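Local coordinates for protein acyl-CoA dehydrogenase (Bacillus anthracis, PDB 3OWA) that probably catalyses the FAD-dependent alpha,beta-dehydrogenation of acyl-CoA thioesters, as other acyl-CoA dehydrogenases do, at residues I413-K425 with L486-V500. Sequence-based numbering, arbitrary orientation.
Sequences INRLIVPGTFLRK and LDKEQEILVNIADIV. With FAD (flavin-adenine dinucleotide), chain E.
Asp-498 OD1 sits at the edge of the Arg-415 guanidinium, close to its plane, and Val-500 CG1 reaches the edge of the Phe-422 ring, 3.6 Å from CE2. Both pairs bridge two helices of the helical C-terminal region of the acyl-CoA dehydrogenase fold, through the segments 413-425 and 490-500, whose axes cross at 81° and approach to 7.7 Å. At Ala-497 the backbones come close: its CB lies 3.2 Å from Arg-415 O. The Pro-419 ring packs against Leu-493 and Ile-496, with CG 3.4 Å from Leu-493 O. Pro-419 has no N-H for the preceding turn, and helix 411-427 kinks there. Arg-415 is extended from CG to NE, which carries NE past Val-494 to Asp-498, where it donates to OD1 over 2.6 Å; the bond, at 159°, uses the syn lone pair of OD1 although the guanidinium and carboxylate planes stand 85° apart. NH1 pairs with Glu-370, so the guanidinium has two acidic partners. Nearer the N-terminal end of the second helix, Leu-416 CD2 rests on the CB and CG of Gln-490 and 4.0 Å from Leu-493 CD1. Gln-490 also reaches the second subunit, its OE1 accepting from Leu-306 N there, which probably helps fix the amide's rotation. That leaves NE2 directed at the adenine of FAD, where it donates to N1A over 2.9 Å.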
loop_
_atom_site.group_PDB
_atom_site.type_symbol
_atom_site.label_atom_id
_atom_site.label_comp_id
_atom_site.label_asym_id
_atom_site.label_seq_id
_atom_site.Cartn_x
_atom_site.Cartn_y
_atom_site.Cartn_z
ATOM N N ILE A 413 12.475 -10.643 -6.203
ATOM C CA ILE A 413 13.491 -11.670 -6.324
ATOM C C ILE A 413 12.965 -12.981 -5.716
ATOM O O ILE A 413 13.114 -14.061 -6.308
ATOM C CB ILE A 413 14.834 -11.219 -5.659
ATOM C CG1 ILE A 413 15.535 -10.153 -6.522
ATOM C CG2 ILE A 413 15.733 -12.432 -5.363
ATOM C CD1 ILE A 413 16.070 -10.657 -7.861
ATOM N N ASN A 414 12.353 -12.870 -4.534
ATOM C CA ASN A 414 11.713 -14.011 -3.879
ATOM C C ASN A 414 10.668 -14.701 -4.745
ATOM O O ASN A 414 10.555 -15.921 -4.693
ATOM C CB ASN A 414 11.062 -13.585 -2.582
ATOM C CG ASN A 414 12.019 -13.613 -1.414
ATOM O OD1 ASN A 414 12.558 -12.597 -1.012
ATOM N ND2 ASN A 414 12.226 -14.795 -0.858
ATOM N N ARG A 415 9.914 -13.936 -5.535
ATOM C CA ARG A 415 8.958 -14.499 -6.475
ATOM C C ARG A 415 9.641 -15.173 -7.656
ATOM O O ARG A 415 9.249 -16.271 -8.047
ATOM C CB ARG A 415 7.975 -13.441 -7.009
ATOM C CG ARG A 415 6.850 -13.100 -6.008
ATOM C CD ARG A 415 6.076 -11.848 -6.479
ATOM N NE ARG A 415 4.757 -11.788 -5.845
ATOM C CZ ARG A 415 4.345 -10.817 -5.029
ATOM N NH1 ARG A 415 3.115 -10.863 -4.510
ATOM N NH2 ARG A 415 5.142 -9.787 -4.760
ATOM N N LEU A 416 10.653 -14.520 -8.217
ATOM C CA LEU A 416 11.330 -15.034 -9.397
ATOM C C LEU A 416 12.042 -16.363 -9.170
ATOM O O LEU A 416 12.165 -17.158 -10.085
ATOM C CB LEU A 416 12.346 -14.027 -9.922
ATOM C CG LEU A 416 11.777 -12.761 -10.521
ATOM C CD1 LEU A 416 12.943 -11.813 -10.740
ATOM C CD2 LEU A 416 11.095 -13.100 -11.858
ATOM N N ILE A 417 12.478 -16.620 -7.950
ATOM C CA ILE A 417 13.214 -17.843 -7.696
ATOM C C ILE A 417 12.323 -19.055 -7.445
ATOM O O ILE A 417 12.795 -20.192 -7.593
ATOM C CB ILE A 417 14.238 -17.691 -6.544
ATOM C CG1 ILE A 417 13.535 -17.410 -5.206
ATOM C CG2 ILE A 417 15.273 -16.614 -6.899
ATOM C CD1 ILE A 417 14.512 -17.024 -4.100
ATOM N N VAL A 418 11.062 -18.831 -7.078
ATOM C CA VAL A 418 10.160 -19.939 -6.814
ATOM C C VAL A 418 9.973 -20.962 -7.988
ATOM O O VAL A 418 10.174 -22.182 -7.795
ATOM C CB VAL A 418 8.800 -19.467 -6.191
ATOM C CG1 VAL A 418 7.736 -20.585 -6.275
ATOM C CG2 VAL A 418 9.001 -19.044 -4.737
ATOM N N PRO A 419 9.587 -20.498 -9.193
ATOM C CA PRO A 419 9.414 -21.517 -10.251
ATOM C C PRO A 419 10.676 -22.298 -10.585
ATOM O O PRO A 419 10.592 -23.503 -10.791
ATOM C CB PRO A 419 8.980 -20.701 -11.462
ATOM C CG PRO A 419 8.385 -19.434 -10.864
ATOM C CD PRO A 419 9.239 -19.149 -9.677
ATOM N N GLY A 420 11.825 -21.631 -10.630
ATOM C CA GLY A 420 13.111 -22.285 -10.942
ATOM C C GLY A 420 13.538 -23.298 -9.903
ATOM O O GLY A 420 14.075 -24.352 -10.243
ATOM N N THR A 421 13.299 -22.980 -8.634
ATOM C CA THR A 421 13.491 -23.923 -7.539
ATOM C C THR A 421 12.657 -25.202 -7.719
ATOM O O THR A 421 13.181 -26.312 -7.528
ATOM C CB THR A 421 13.201 -23.256 -6.201
ATOM O OG1 THR A 421 14.017 -22.093 -6.110
ATOM C CG2 THR A 421 13.554 -24.159 -5.050
ATOM N N PHE A 422 11.387 -25.060 -8.100
ATOM C CA PHE A 422 10.570 -26.227 -8.456
ATOM C C PHE A 422 11.194 -27.044 -9.583
ATOM O O PHE A 422 11.314 -28.268 -9.476
ATOM C CB PHE A 422 9.126 -25.844 -8.806
ATOM C CG PHE A 422 8.228 -25.752 -7.617
ATOM C CD1 PHE A 422 7.868 -26.901 -6.918
ATOM C CD2 PHE A 422 7.741 -24.517 -7.186
ATOM C CE1 PHE A 422 7.036 -26.840 -5.803
ATOM C CE2 PHE A 422 6.906 -24.429 -6.071
ATOM C CZ PHE A 422 6.544 -25.602 -5.370
ATOM N N LEU A 423 11.616 -26.366 -10.646
ATOM C CA LEU A 423 12.189 -27.042 -11.816
ATOM C C LEU A 423 13.535 -27.727 -11.509
ATOM O O LEU A 423 13.826 -28.802 -12.042
ATOM C CB LEU A 423 12.309 -26.052 -12.983
ATOM C CG LEU A 423 11.113 -25.761 -13.914
ATOM C CD1 LEU A 423 9.717 -26.131 -13.355
ATOM C CD2 LEU A 423 11.125 -24.283 -14.322
ATOM N N ARG A 424 14.338 -27.113 -10.639
ATOM C CA ARG A 424 15.614 -27.678 -10.221
ATOM C C ARG A 424 15.396 -28.924 -9.380
ATOM O O ARG A 424 16.177 -29.872 -9.467
ATOM C CB ARG A 424 16.446 -26.659 -9.444
ATOM C CG ARG A 424 17.949 -26.817 -9.623
ATOM C CD ARG A 424 18.710 -25.674 -8.982
ATOM N NE ARG A 424 19.916 -25.315 -9.740
ATOM C CZ ARG A 424 20.715 -24.278 -9.466
ATOM N NH1 ARG A 424 21.781 -24.047 -10.220
ATOM N NH2 ARG A 424 20.459 -23.468 -8.442
ATOM N N LYS A 425 14.337 -28.934 -8.576
ATOM C CA LYS A 425 13.997 -30.108 -7.792
ATOM C C LYS A 425 13.462 -31.254 -8.679
ATOM O O LYS A 425 13.630 -32.435 -8.350
ATOM C CB LYS A 425 13.007 -29.754 -6.689
ATOM C CG LYS A 425 13.614 -29.025 -5.509
ATOM C CD LYS A 425 12.534 -28.625 -4.529
ATOM C CE LYS A 425 13.094 -27.822 -3.360
ATOM N NZ LYS A 425 13.717 -28.695 -2.335
ATOM N N LEU A 486 13.041 -19.621 -20.091
ATOM C CA LEU A 486 11.936 -19.208 -19.262
ATOM C C LEU A 486 12.345 -18.160 -18.217
ATOM O O LEU A 486 11.509 -17.370 -17.779
ATOM C CB LEU A 486 11.309 -20.415 -18.574
ATOM C CG LEU A 486 10.095 -20.159 -17.669
ATOM C CD1 LEU A 486 8.861 -19.726 -18.442
ATOM C CD2 LEU A 486 9.812 -21.389 -16.841
ATOM N N ASP A 487 13.626 -18.160 -17.846
ATOM C CA ASP A 487 14.189 -17.223 -16.870
ATOM C C ASP A 487 14.064 -15.770 -17.273
ATOM O O ASP A 487 14.007 -14.916 -16.407
ATOM C CB ASP A 487 15.668 -17.524 -16.596
ATOM C CG ASP A 487 16.470 -17.784 -17.890
ATOM O OD1 ASP A 487 17.094 -18.861 -17.984
ATOM O OD2 ASP A 487 16.467 -16.924 -18.813
ATOM N N LYS A 488 14.016 -15.485 -18.571
ATOM C CA LYS A 488 13.818 -14.112 -19.059
ATOM C C LYS A 488 12.368 -13.637 -19.054
ATOM O O LYS A 488 12.131 -12.436 -19.133
ATOM C CB LYS A 488 14.383 -13.951 -20.469
ATOM C CG LYS A 488 15.903 -13.997 -20.467
ATOM C CD LYS A 488 16.498 -13.742 -21.836
ATOM C CE LYS A 488 18.026 -13.631 -21.706
ATOM N NZ LYS A 488 18.689 -13.780 -23.040
ATOM N N GLU A 489 11.412 -14.565 -18.982
ATOM C CA GLU A 489 9.983 -14.227 -18.994
ATOM C C GLU A 489 9.487 -13.912 -17.575
ATOM O O GLU A 489 8.708 -14.652 -16.982
ATOM C CB GLU A 489 9.159 -15.336 -19.658
ATOM C CG GLU A 489 9.609 -15.667 -21.103
ATOM C CD GLU A 489 9.716 -14.426 -22.020
ATOM O OE1 GLU A 489 8.780 -13.607 -22.049
ATOM O OE2 GLU A 489 10.743 -14.266 -22.720
ATOM N N GLN A 490 9.936 -12.791 -17.038
ATOM C CA GLN A 490 9.720 -12.502 -15.594
ATOM C C GLN A 490 8.261 -12.372 -15.184
ATOM O O GLN A 490 7.864 -12.890 -14.110
ATOM C CB GLN A 490 10.518 -11.281 -15.164
ATOM C CG GLN A 490 11.994 -11.445 -15.323
ATOM C CD GLN A 490 12.749 -10.347 -14.608
ATOM O OE1 GLN A 490 12.266 -9.215 -14.511
ATOM N NE2 GLN A 490 13.935 -10.665 -14.107
ATOM N N GLU A 491 7.452 -11.738 -16.035
ATOM C CA GLU A 491 6.017 -11.535 -15.730
ATOM C C GLU A 491 5.297 -12.855 -15.509
ATOM O O GLU A 491 4.496 -12.971 -14.582
ATOM C CB GLU A 491 5.275 -10.773 -16.839
ATOM C CG GLU A 491 5.844 -9.404 -17.146
ATOM C CD GLU A 491 6.863 -9.412 -18.271
ATOM O OE1 GLU A 491 7.573 -10.433 -18.463
ATOM O OE2 GLU A 491 6.960 -8.380 -18.972
ATOM N N ILE A 492 5.589 -13.836 -16.373
ATOM C CA ILE A 492 5.062 -15.189 -16.266
ATOM C C ILE A 492 5.538 -15.894 -14.996
ATOM O O ILE A 492 4.736 -16.533 -14.310
ATOM C CB ILE A 492 5.411 -16.042 -17.554
ATOM C CG1 ILE A 492 4.499 -15.658 -18.712
ATOM C CG2 ILE A 492 5.336 -17.544 -17.289
ATOM C CD1 ILE A 492 4.964 -16.277 -20.051
ATOM N N LEU A 493 6.841 -15.802 -14.711
ATOM C CA LEU A 493 7.427 -16.425 -13.508
ATOM C C LEU A 493 6.723 -15.943 -12.242
ATOM O O LEU A 493 6.462 -16.720 -11.329
ATOM C CB LEU A 493 8.947 -16.157 -13.406
ATOM C CG LEU A 493 9.841 -16.766 -14.494
ATOM C CD1 LEU A 493 11.263 -16.222 -14.392
ATOM C CD2 LEU A 493 9.838 -18.288 -14.400
ATOM N N VAL A 494 6.420 -14.653 -12.203
ATOM C CA VAL A 494 5.778 -14.047 -11.044
ATOM C C VAL A 494 4.313 -14.524 -10.912
ATOM O O VAL A 494 3.830 -14.744 -9.799
ATOM C CB VAL A 494 5.888 -12.521 -11.117
ATOM C CG1 VAL A 494 4.881 -11.850 -10.183
ATOM C CG2 VAL A 494 7.300 -12.113 -10.744
ATOM N N ASN A 495 3.623 -14.717 -12.044
ATOM C CA ASN A 495 2.269 -15.322 -12.019
ATOM C C ASN A 495 2.259 -16.720 -11.416
ATOM O O ASN A 495 1.379 -17.062 -10.615
ATOM C CB ASN A 495 1.625 -15.364 -13.425
ATOM C CG ASN A 495 1.219 -13.992 -13.925
ATOM O OD1 ASN A 495 1.014 -13.066 -13.138
ATOM N ND2 ASN A 495 1.116 -13.851 -15.241
ATOM N N ILE A 496 3.253 -17.518 -11.797
ATOM C CA ILE A 496 3.374 -18.874 -11.318
ATOM C C ILE A 496 3.686 -18.828 -9.826
ATOM O O ILE A 496 3.057 -19.527 -9.042
ATOM C CB ILE A 496 4.473 -19.646 -12.108
ATOM C CG1 ILE A 496 4.009 -19.878 -13.558
ATOM C CG2 ILE A 496 4.813 -20.958 -11.425
ATOM C CD1 ILE A 496 5.117 -20.204 -14.490
ATOM N N ALA A 497 4.637 -17.980 -9.451
ATOM C CA ALA A 497 4.988 -17.779 -8.041
ATOM C C ALA A 497 3.801 -17.336 -7.211
ATOM O O ALA A 497 3.633 -17.814 -6.091
ATOM C CB ALA A 497 6.144 -16.791 -7.906
ATOM N N ASP A 498 2.966 -16.453 -7.756
ATOM C CA ASP A 498 1.759 -15.984 -7.056
ATOM C C ASP A 498 0.719 -17.097 -6.930
ATOM O O ASP A 498 0.055 -17.216 -5.891
ATOM C CB ASP A 498 1.148 -14.760 -7.762
ATOM C CG ASP A 498 2.084 -13.523 -7.732
ATOM O OD1 ASP A 498 3.024 -13.480 -6.894
ATOM O OD2 ASP A 498 1.878 -12.573 -8.539
ATOM N N ILE A 499 0.582 -17.915 -7.982
ATOM C CA ILE A 499 -0.266 -19.081 -7.876
ATOM C C ILE A 499 0.191 -20.021 -6.747
ATOM O O ILE A 499 -0.621 -20.471 -5.927
ATOM C CB ILE A 499 -0.400 -19.871 -9.227
ATOM C CG1 ILE A 499 -1.175 -19.034 -10.231
ATOM C CG2 ILE A 499 -1.105 -21.220 -8.970
ATOM C CD1 ILE A 499 -1.159 -19.569 -11.659
ATOM N N VAL A 500 1.484 -20.327 -6.720
ATOM C CA VAL A 500 1.998 -21.272 -5.743
ATOM C C VAL A 500 1.823 -20.668 -4.339
ATOM O O VAL A 500 1.463 -21.381 -3.377
ATOM C CB VAL A 500 3.496 -21.585 -6.014
ATOM C CG1 VAL A 500 4.091 -22.468 -4.895
ATOM C CG2 VAL A 500 3.669 -22.229 -7.419
HETATM P PA FAD E . 18.298 -3.335 -5.745
HETATM O O1A FAD E . 19.065 -2.222 -6.413
HETATM O O2A FAD E . 18.981 -4.653 -5.672
HETATM O O5B FAD E . 16.872 -3.507 -6.402
HETATM C C5B FAD E . 16.118 -2.437 -6.916
HETATM C C4B FAD E . 14.862 -2.946 -7.608
HETATM O O4B FAD E . 15.200 -3.769 -8.736
HETATM C C3B FAD E . 14.020 -3.791 -6.659
HETATM O O3B FAD E . 12.626 -3.648 -6.927
HETATM C C2B FAD E . 14.416 -5.186 -7.069
HETATM O O2B FAD E . 13.429 -6.129 -6.781
HETATM C C1B FAD E . 14.591 -5.029 -8.558
HETATM N N9A FAD E . 15.456 -6.084 -9.095
HETATM C C8A FAD E . 16.756 -6.356 -8.754
HETATM N N7A FAD E . 17.200 -7.401 -9.475
HETATM C C5A FAD E . 16.210 -7.790 -10.299
HETATM C C6A FAD E . 16.118 -8.812 -11.277
HETATM N N6A FAD E . 17.177 -9.563 -11.603
HETATM N N1A FAD E . 14.932 -8.958 -11.951
HETATM C C2A FAD E . 13.855 -8.122 -11.694
HETATM N N3A FAD E . 13.955 -7.096 -10.760
HETATM C C4A FAD E . 15.105 -6.948 -10.064
HETATM N N1 FAD E . 21.862 -5.995 4.267
HETATM C C2 FAD E . 22.700 -6.747 5.061
HETATM O O2 FAD E . 23.452 -7.554 4.561
HETATM N N3 FAD E . 22.719 -6.617 6.436
HETATM C C4 FAD E . 21.920 -5.716 7.065
HETATM O O4 FAD E . 21.970 -5.656 8.304
HETATM C C4X FAD E . 21.055 -4.949 6.277
HETATM N N5 FAD E . 20.257 -4.002 6.888
HETATM C C5X FAD E . 19.440 -3.186 6.121
HETATM C C6 FAD E . 18.646 -2.236 6.775
HETATM C C7 FAD E . 17.843 -1.389 6.018
HETATM C C7M FAD E . 16.996 -0.349 6.719
HETATM C C8 FAD E . 17.855 -1.523 4.612
HETATM C C8M FAD E . 17.021 -0.680 3.702
HETATM C C9 FAD E . 18.609 -2.504 3.976
HETATM C C9A FAD E . 19.413 -3.339 4.713
HETATM N N10 FAD E . 20.167 -4.319 4.087
HETATM C C10 FAD E . 21.026 -5.086 4.865
HETATM C "C1'" FAD E . 20.214 -4.435 2.570
HETATM C "C2'" FAD E . 18.885 -4.850 1.928
HETATM O "O2'" FAD E . 18.308 -6.052 2.385
HETATM C "C3'" FAD E . 18.838 -4.464 0.302
HETATM O "O3'" FAD E . 18.163 -3.255 0.315
HETATM C "C4'" FAD E . 18.239 -5.346 -0.478
HETATM O "O4'" FAD E . 18.936 -6.577 -0.291
HETATM C "C5'" FAD E . 17.950 -5.018 -1.943
HETATM O "O5'" FAD E . 19.034 -4.272 -2.433
HETATM P P FAD E . 18.906 -2.813 -3.031
HETATM O O1P FAD E . 18.248 -1.978 -1.955
HETATM O O2P FAD E . 20.263 -2.330 -3.457
HETATM O O3P FAD E . 17.870 -2.891 -4.239
#